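Local structure of interpain A (Prevotella intermedia, 3BB7) at residues P49-K52 with W53-A57; C211-G214 with L215-Y218; Q236-D239 with I240-E244. The protein is probably a cysteine peptidase of the C10 family, captured here as a zymogen fragment in which the propeptide is still joined to the peptidase domain. The protein carries 1 engineered substitution. All coordinates share one frame; numbering follows the deposited sequence.

Contact 1 (P49-K52 with W53-A57)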
loop_
_atom_site.group_PDB
_atom_site.type_symbol
_atom_site.label_atom_id
_atom_site.label_comp_id
_atom_site.label_asym_id
_atom_site.label_seq_id
_atom_site.Cartn_x
_atom_site.Cartn_y
_atom_site.Cartn_z
ATOM N N PRO A 49 -9.551 -0.321 -3.273
ATOM C CA PRO A 49 -9.085 0.035 -4.620
ATOM C C PRO A 49 -7.706 -0.563 -4.990
ATOM O O PRO A 49 -7.440 -0.829 -6.183
ATOM C CB PRO A 49 -9.020 1.575 -4.570
ATOM C CG PRO A 49 -10.009 1.908 -3.472
ATOM C CD PRO A 49 -9.707 0.882 -2.433
ATOM N N SER A 50 -6.830 -0.769 -4.011
ATOM C CA SER A 50 -5.484 -1.227 -4.352
ATOM C C SER A 50 -5.510 -2.728 -4.681
ATOM O O SER A 50 -4.799 -3.192 -5.600
ATOM C CB SER A 50 -4.519 -0.858 -3.237
ATOM O OG SER A 50 -4.493 0.561 -3.082
ATOM N N PHE A 51 -6.361 -3.486 -3.980
ATOM C CA PHE A 51 -6.580 -4.890 -4.327
ATOM C C PHE A 51 -7.216 -5.000 -5.714
ATOM O O PHE A 51 -6.835 -5.869 -6.527
ATOM C CB PHE A 51 -7.455 -5.542 -3.248
ATOM C CG PHE A 51 -7.842 -6.974 -3.525
ATOM C CD1 PHE A 51 -9.184 -7.334 -3.732
ATOM C CD2 PHE A 51 -6.873 -7.967 -3.487
ATOM C CE1 PHE A 51 -9.540 -8.685 -3.952
ATOM C CE2 PHE A 51 -7.206 -9.306 -3.680
ATOM C CZ PHE A 51 -8.547 -9.665 -3.925
ATOM N N LYS A 52 -8.131 -4.081 -6.014
ATOM C CA LYS A 52 -8.724 -4.043 -7.353
ATOM C C LYS A 52 -7.662 -3.846 -8.437
ATOM O O LYS A 52 -7.710 -4.524 -9.482
ATOM C CB LYS A 52 -9.796 -2.951 -7.422
ATOM C CG LYS A 52 -11.074 -3.384 -6.759
ATOM C CD LYS A 52 -12.171 -2.319 -6.915
ATOM C CE LYS A 52 -13.558 -2.919 -6.711
ATOM N NZ LYS A 52 -13.570 -3.880 -5.562
ATOM N N TRP A 53 -6.693 -2.956 -8.185
ATOM C CA TRP A 53 -5.576 -2.760 -9.111
ATOM C C TRP A 53 -4.819 -4.074 -9.312
ATOM O O TRP A 53 -4.544 -4.479 -10.455
ATOM C CB TRP A 53 -4.602 -1.670 -8.630
ATOM C CG TRP A 53 -3.338 -1.724 -9.418
ATOM C CD1 TRP A 53 -3.118 -1.219 -10.691
ATOM C CD2 TRP A 53 -2.132 -2.399 -9.048
ATOM N NE1 TRP A 53 -1.826 -1.491 -11.088
ATOM C CE2 TRP A 53 -1.209 -2.239 -10.116
ATOM C CE3 TRP A 53 -1.738 -3.107 -7.908
ATOM C CZ2 TRP A 53 0.074 -2.812 -10.092
ATOM C CZ3 TRP A 53 -0.453 -3.669 -7.865
ATOM C CH2 TRP A 53 0.441 -3.512 -8.958
ATOM N N TRP A 54 -4.495 -4.737 -8.206
ATOM C CA TRP A 54 -3.696 -5.953 -8.259
ATOM C C TRP A 54 -4.410 -7.010 -9.128
ATOM O O TRP A 54 -3.778 -7.665 -9.959
ATOM C CB TRP A 54 -3.437 -6.479 -6.845
ATOM C CG TRP A 54 -2.604 -7.725 -6.856
ATOM C CD1 TRP A 54 -1.232 -7.811 -6.967
ATOM C CD2 TRP A 54 -3.088 -9.069 -6.741
ATOM N NE1 TRP A 54 -0.842 -9.138 -6.963
ATOM C CE2 TRP A 54 -1.960 -9.929 -6.796
ATOM C CE3 TRP A 54 -4.369 -9.625 -6.587
ATOM C CZ2 TRP A 54 -2.083 -11.317 -6.771
ATOM C CZ3 TRP A 54 -4.489 -11.007 -6.533
ATOM C CH2 TRP A 54 -3.349 -11.834 -6.615
ATOM N N LEU A 55 -5.714 -7.177 -8.954
ATOM C CA LEU A 55 -6.457 -8.130 -9.775
ATOM C C LEU A 55 -6.392 -7.766 -11.263
ATOM O O LEU A 55 -6.258 -8.653 -12.124
ATOM C CB LEU A 55 -7.917 -8.217 -9.326
ATOM C CG LEU A 55 -8.166 -8.870 -7.960
ATOM C CD1 LEU A 55 -9.655 -8.717 -7.586
ATOM C CD2 LEU A 55 -7.771 -10.343 -7.924
ATOM N N LYS A 56 -6.525 -6.482 -11.571
ATOM C CA LYS A 56 -6.445 -6.029 -12.981
ATOM C C LYS A 56 -5.048 -6.285 -13.578
ATOM O O LYS A 56 -4.919 -6.756 -14.717
ATOM C CB LYS A 56 -6.828 -4.547 -13.078
ATOM C CG LYS A 56 -8.324 -4.296 -12.814
ATOM C CD LYS A 56 -8.727 -2.872 -13.157
ATOM C CE LYS A 56 -10.235 -2.780 -13.411
ATOM N NZ LYS A 56 -10.651 -1.498 -14.091
ATOM N N ALA A 57 -4.013 -6.009 -12.791
ATOM C CA ALA A 57 -2.621 -6.259 -13.184
ATOM C C ALA A 57 -2.350 -7.771 -13.388
ATOM O O ALA A 57 -1.709 -8.164 -14.372
ATOM C CB ALA A 57 -1.687 -5.688 -12.121
#
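Trp53, Trp54, Leu55 and Lys56 donate their backbone N-H groups to the carbonyls of Pro49, Ser50, Phe51 and Lys52, an unbroken i to i+4 series that defines the opening turns of helix 49-68; the Leu55 N to Phe51 O bond, at 3.0 Å, has an N-H...O angle of 164°. Among the side chains, Phe51 and Leu55 make the main pair, one turn apart. CG of Leu55 sits over one face of the Phe51 ring, displaced toward its rim, 4.3 Å from the centroid and 16° off the normal, a CH-pi contact. Its CD1 branch goes further and reaches Phe51 CE1 at 3.6 Å. Phe51 carries its CG opposite the backbone N (chi1 176°), which turns the ring along the helix toward the next turn, where Leu55 lies, and also brings CE2 within 4.1 Å of Trp54 CE3, where the two rings meet at a slant.

Just before the helix, Asn48 OD1 accepts the N-H of Phe51. The helix lies in the propeptide region, which matches the Spi inhibitor family, and its buried face is turned to the peptidase active site. The Trp53 ring stacks on His267, the predicted proton acceptor, with side chains about 3 Å apart at the nearest atoms. This is consistent with a propeptide that occupies the catalytic site. The Trp53 indole N-H is taken by Phe307 O, that of Trp54 by Lys295 O, and Ser50 OG is bonded to Ala268 N, so three polar side-chain ends of this turn are tied to the peptidase domain. Within the helix itself, Ser50 O lies at the edge of the Trp53 ring, near its plane, 3.8 Å from CE3, while Lys56 lays its CG 3.4 Å from Lys52 O.

Contact 2 (C211-G214 with L215-Y218)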
loop_
_atom_site.group_PDB
_atom_site.type_symbol
_atom_site.label_atom_id
_atom_site.label_comp_id
_atom_site.label_asym_id
_atom_site.label_seq_id
_atom_site.Cartn_x
_atom_site.Cartn_y
_atom_site.Cartn_z
ATOM N N CYS A 211 5.544 11.983 -2.467
ATOM C CA CYS A 211 5.616 11.289 -1.191
ATOM C C CYS A 211 7.084 11.244 -0.684
ATOM O O CYS A 211 7.367 11.670 0.451
ATOM C CB CYS A 211 5.019 9.891 -1.344
ATOM S SG CYS A 211 5.065 8.894 0.153
ATOM N N ALA A 212 8.015 10.822 -1.550
ATOM C CA ALA A 212 9.421 10.695 -1.180
ATOM C C ALA A 212 9.988 12.087 -0.813
ATOM O O ALA A 212 10.679 12.242 0.200
ATOM C CB ALA A 212 10.179 10.101 -2.343
ATOM N N ALA A 213 9.692 13.110 -1.610
ATOM C CA ALA A 213 10.172 14.476 -1.327
ATOM C C ALA A 213 9.681 14.998 0.010
ATOM O O ALA A 213 10.445 15.611 0.759
ATOM C CB ALA A 213 9.806 15.421 -2.465
ATOM N N GLY A 214 8.422 14.721 0.326
ATOM C CA GLY A 214 7.834 15.223 1.549
ATOM C C GLY A 214 8.370 14.451 2.746
ATOM O O GLY A 214 8.482 14.988 3.852
ATOM N N LEU A 215 8.629 13.155 2.559
ATOM C CA LEU A 215 9.235 12.380 3.623
ATOM C C LEU A 215 10.633 12.930 3.968
ATOM O O LEU A 215 10.983 13.031 5.159
ATOM C CB LEU A 215 9.284 10.898 3.230
ATOM C CG LEU A 215 7.950 10.158 3.410
ATOM C CD1 LEU A 215 7.966 8.823 2.628
ATOM C CD2 LEU A 215 7.617 9.904 4.877
ATOM N N ARG A 216 11.426 13.316 2.958
ATOM C CA ARG A 216 12.733 13.971 3.223
ATOM C C ARG A 216 12.545 15.283 3.958
ATOM O O ARG A 216 13.248 15.579 4.948
ATOM C CB ARG A 216 13.535 14.227 1.920
ATOM C CG ARG A 216 13.999 12.942 1.215
ATOM C CD ARG A 216 14.822 13.266 -0.029
ATOM N NE ARG A 216 14.074 13.839 -1.138
ATOM C CZ ARG A 216 13.576 13.141 -2.150
ATOM N NH1 ARG A 216 13.664 11.818 -2.157
ATOM N NH2 ARG A 216 12.966 13.769 -3.160
ATOM N N THR A 217 11.658 16.122 3.406
ATOM C CA THR A 217 11.583 17.519 3.807
ATOM C C THR A 217 10.828 17.772 5.092
ATOM O O THR A 217 11.299 18.557 5.948
ATOM C CB THR A 217 11.013 18.360 2.670
ATOM O OG1 THR A 217 11.976 18.342 1.609
ATOM C CG2 THR A 217 10.788 19.807 3.077
ATOM N N TYR A 218 9.639 17.173 5.213
ATOM C CA TYR A 218 8.748 17.461 6.333
ATOM C C TYR A 218 8.883 16.451 7.462
ATOM O O TYR A 218 8.566 16.764 8.601
ATOM C CB TYR A 218 7.291 17.540 5.860
ATOM C CG TYR A 218 7.100 18.599 4.811
ATOM C CD1 TYR A 218 6.726 18.273 3.519
ATOM C CD2 TYR A 218 7.292 19.947 5.122
ATOM C CE1 TYR A 218 6.573 19.230 2.545
ATOM C CE2 TYR A 218 7.087 20.939 4.168
ATOM C CZ TYR A 218 6.758 20.577 2.865
ATOM O OH TYR A 218 6.604 21.542 1.891
HETATM O O HOH W 1 13.042 16.526 -0.940
#
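Cys211 with Leu215 and Ala212 and Ala213 with Arg216 make a one-turn contact along the alpha-helix 208-218 of the peptidase C10 domain, a member of the papain-like clan CA. The helix packs its buried side on helix 116-128, which begins at Ala116, the engineered residue at the predicted nucleophile position: Cys211 meets Val117 and Thr121 there, and Leu215 meets Thr121 and Leu125. Four backbone bonds hold the turn, from Leu215 N to Cys211 O through Tyr218 N to Gly214 O, the last being 2.8 Å.

On the buried face, Cys211 SG touches Leu215 CD1 at 3.8 Å. The leucine CG is also 3.4 Å from Cys211 O, so the side chain lies against the carbonyl that its own N-H grips.

Arg216 behaves differently. Its chain runs straight through CG and CD and then bends at chi3 (-70°), which folds the guanidinium back flat over the preceding turn. One face of that group looks onto Ala213 CA and Ala212 O, NH2 standing 3.4 Å from Ala213 CA. The same NH2 is 3.6 Å from Ala213 CB, whereas NH1 is directed to the carbonyl of Ala224, beyond the helix. The guanidinium meets this turn directly through a face, and its NE is linked to it through a water.

That water completes the outer side: it accepts from Arg216 NE at 2.9 Å and donates to Ala213 O. This single carbonyl thus accepts two hydrogen bonds, from the water and from Thr217 N, with Thr217 OG1 at best a weak third. At the end of the turn the Tyr218 ring, stacked on Phe156, brings CD1 to 3.8 Å from Gly214 CA.

Contact 3 (Q236-D239 with I240-E244); sequences QWMD and IVFSE
Met238 and Phe242, one turn apart on the alpha-helix 234-246, make its main side-chain contact. The methionine bends at both chi2 (-47°) and chi3 (-59°), curling its methyl group round so that CE lies 3.9 Å from Phe242 CZ and equally close to CE1. Phe242, with CG opposite its own carbonyl carbon, leans back over the preceding turn. The carbonyl O of Met238 therefore stands over one face of the ring, near the rim, 3.3 Å from CD2, while the same oxygen accepts the Phe242 N-H at 2.9 Å. Asp239 comes to the ring edge, OD2 near the ring plane and 4.1 Å from CD2, its carboxylate turned 54° from the ring. On another side of the helix Ile240 directs CG1 back to Gln236 O, at 3.5 Å, and Val241 lays CG2 against Trp237 O.

The apolar side lies across one end of the large antiparallel sheet, over four adjacent strands: Ile240 and Trp237 pack on Ile227 of strand 225-228 and Met313 of strand 312-315, Trp237 NE1 bonds to Tyr253 OH of strand 251-255, and Phe242 meets the ring of Tyr274 at the end of strand 267-274.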
loop_
_atom_site.group_PDB
_atom_site.type_symbol
_atom_site.label_atom_id
_atom_site.label_comp_id
_atom_site.label_asym_id
_atom_site.label_seq_id
_atom_site.Cartn_x
_atom_site.Cartn_y
_atom_site.Cartn_z
ATOM N N GLN A 236 16.025 -7.750 -10.551
ATOM C CA GLN A 236 16.610 -6.620 -9.833
ATOM C C GLN A 236 15.604 -6.026 -8.858
ATOM O O GLN A 236 15.955 -5.683 -7.718
ATOM C CB GLN A 236 17.037 -5.555 -10.831
ATOM C CG GLN A 236 18.252 -5.970 -11.632
ATOM C CD GLN A 236 18.477 -5.119 -12.873
ATOM O OE1 GLN A 236 17.657 -4.264 -13.230
ATOM N NE2 GLN A 236 19.571 -5.390 -13.571
ATOM N N TRP A 237 14.354 -5.868 -9.309
ATOM C CA TRP A 237 13.306 -5.304 -8.463
ATOM C C TRP A 237 13.021 -6.207 -7.240
ATOM O O TRP A 237 12.953 -5.714 -6.103
ATOM C CB TRP A 237 12.041 -5.172 -9.312
ATOM C CG TRP A 237 10.921 -4.428 -8.692
ATOM C CD1 TRP A 237 9.739 -4.958 -8.237
ATOM C CD2 TRP A 237 10.843 -3.015 -8.468
ATOM N NE1 TRP A 237 8.921 -3.962 -7.761
ATOM C CE2 TRP A 237 9.566 -2.754 -7.906
ATOM C CE3 TRP A 237 11.702 -1.943 -8.731
ATOM C CZ2 TRP A 237 9.140 -1.460 -7.581
ATOM C CZ3 TRP A 237 11.277 -0.662 -8.409
ATOM C CH2 TRP A 237 10.008 -0.436 -7.838
ATOM N N MET A 238 12.921 -7.524 -7.449
ATOM C CA MET A 238 12.616 -8.387 -6.326
ATOM C C MET A 238 13.800 -8.427 -5.376
ATOM O O MET A 238 13.610 -8.498 -4.179
ATOM C CB MET A 238 12.248 -9.794 -6.778
ATOM C CG MET A 238 10.927 -9.873 -7.509
ATOM S SD MET A 238 9.558 -9.012 -6.729
ATOM C CE MET A 238 9.423 -9.797 -5.116
ATOM N N ASP A 239 15.029 -8.304 -5.869
ATOM C CA ASP A 239 16.168 -8.245 -4.929
ATOM C C ASP A 239 16.119 -7.001 -4.018
ATOM O O ASP A 239 16.510 -7.085 -2.842
ATOM C CB ASP A 239 17.489 -8.344 -5.694
ATOM C CG ASP A 239 17.832 -9.798 -6.072
ATOM O OD1 ASP A 239 18.801 -9.992 -6.840
ATOM O OD2 ASP A 239 17.133 -10.756 -5.611
ATOM N N ILE A 240 15.627 -5.880 -4.537
ATOM C CA ILE A 240 15.437 -4.707 -3.690
ATOM C C ILE A 240 14.406 -5.026 -2.611
ATOM O O ILE A 240 14.617 -4.728 -1.429
ATOM C CB ILE A 240 14.995 -3.466 -4.509
ATOM C CG1 ILE A 240 16.139 -3.042 -5.432
ATOM C CG2 ILE A 240 14.592 -2.338 -3.576
ATOM C CD1 ILE A 240 15.727 -2.011 -6.456
ATOM N N VAL A 241 13.269 -5.598 -3.008
ATOM C CA VAL A 241 12.246 -5.978 -2.032
ATOM C C VAL A 241 12.809 -6.919 -0.955
ATOM O O VAL A 241 12.661 -6.650 0.264
ATOM C CB VAL A 241 11.024 -6.607 -2.711
ATOM C CG1 VAL A 241 10.018 -7.106 -1.648
ATOM C CG2 VAL A 241 10.348 -5.562 -3.655
ATOM N N PHE A 242 13.477 -7.996 -1.364
ATOM C CA PHE A 242 14.015 -8.937 -0.360
ATOM C C PHE A 242 15.057 -8.315 0.545
ATOM O O PHE A 242 15.072 -8.568 1.751
ATOM C CB PHE A 242 14.578 -10.196 -1.005
ATOM C CG PHE A 242 13.601 -10.944 -1.875
ATOM C CD1 PHE A 242 12.252 -11.097 -1.510
ATOM C CD2 PHE A 242 14.058 -11.519 -3.064
ATOM C CE1 PHE A 242 11.368 -11.822 -2.341
ATOM C CE2 PHE A 242 13.205 -12.246 -3.898
ATOM C CZ PHE A 242 11.856 -12.407 -3.539
ATOM N N SER A 243 15.945 -7.510 -0.032
ATOM C CA SER A 243 16.986 -6.868 0.750
ATOM C C SER A 243 16.395 -5.885 1.777
ATOM O O SER A 243 16.835 -5.847 2.964
ATOM C CB SER A 243 18.063 -6.254 -0.141
ATOM O OG SER A 243 17.565 -5.171 -0.887
ATOM N N GLU A 244 15.404 -5.098 1.357
ATOM C CA GLU A 244 14.852 -4.118 2.270
ATOM C C GLU A 244 14.086 -4.818 3.395
ATOM O O GLU A 244 14.195 -4.456 4.554
ATOM C CB GLU A 244 13.939 -3.150 1.533
ATOM C CG GLU A 244 14.688 -2.183 0.674
ATOM C CD GLU A 244 15.398 -1.113 1.439
ATOM O OE1 GLU A 244 15.160 -0.928 2.657
ATOM O OE2 GLU A 244 16.204 -0.417 0.791
#

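Overall arrangement
Three separate helices supply the contacts, and none touches another: the nearest atoms of contacts 1 and 3 are about 9 Å apart, those of 2 and 3 about 12 Å, those of 1 and 2 about 13 Å. Contact 1 belongs to the propeptide and reaches the predicted catalytic site, the Ser50 side chain being about 4 Å from that of the engineered Ala116 at the nearest atoms. Contacts 2 and 3, both in the peptidase domain, lie farther off, the Cys211 side chain about 10 Å from that of Ala116 and the Trp237 side chain about 10 Å from that of His267, nearest atoms. Contacts 1 and 2, with centres 26 Å apart, lie on opposite sides of the chain's centre.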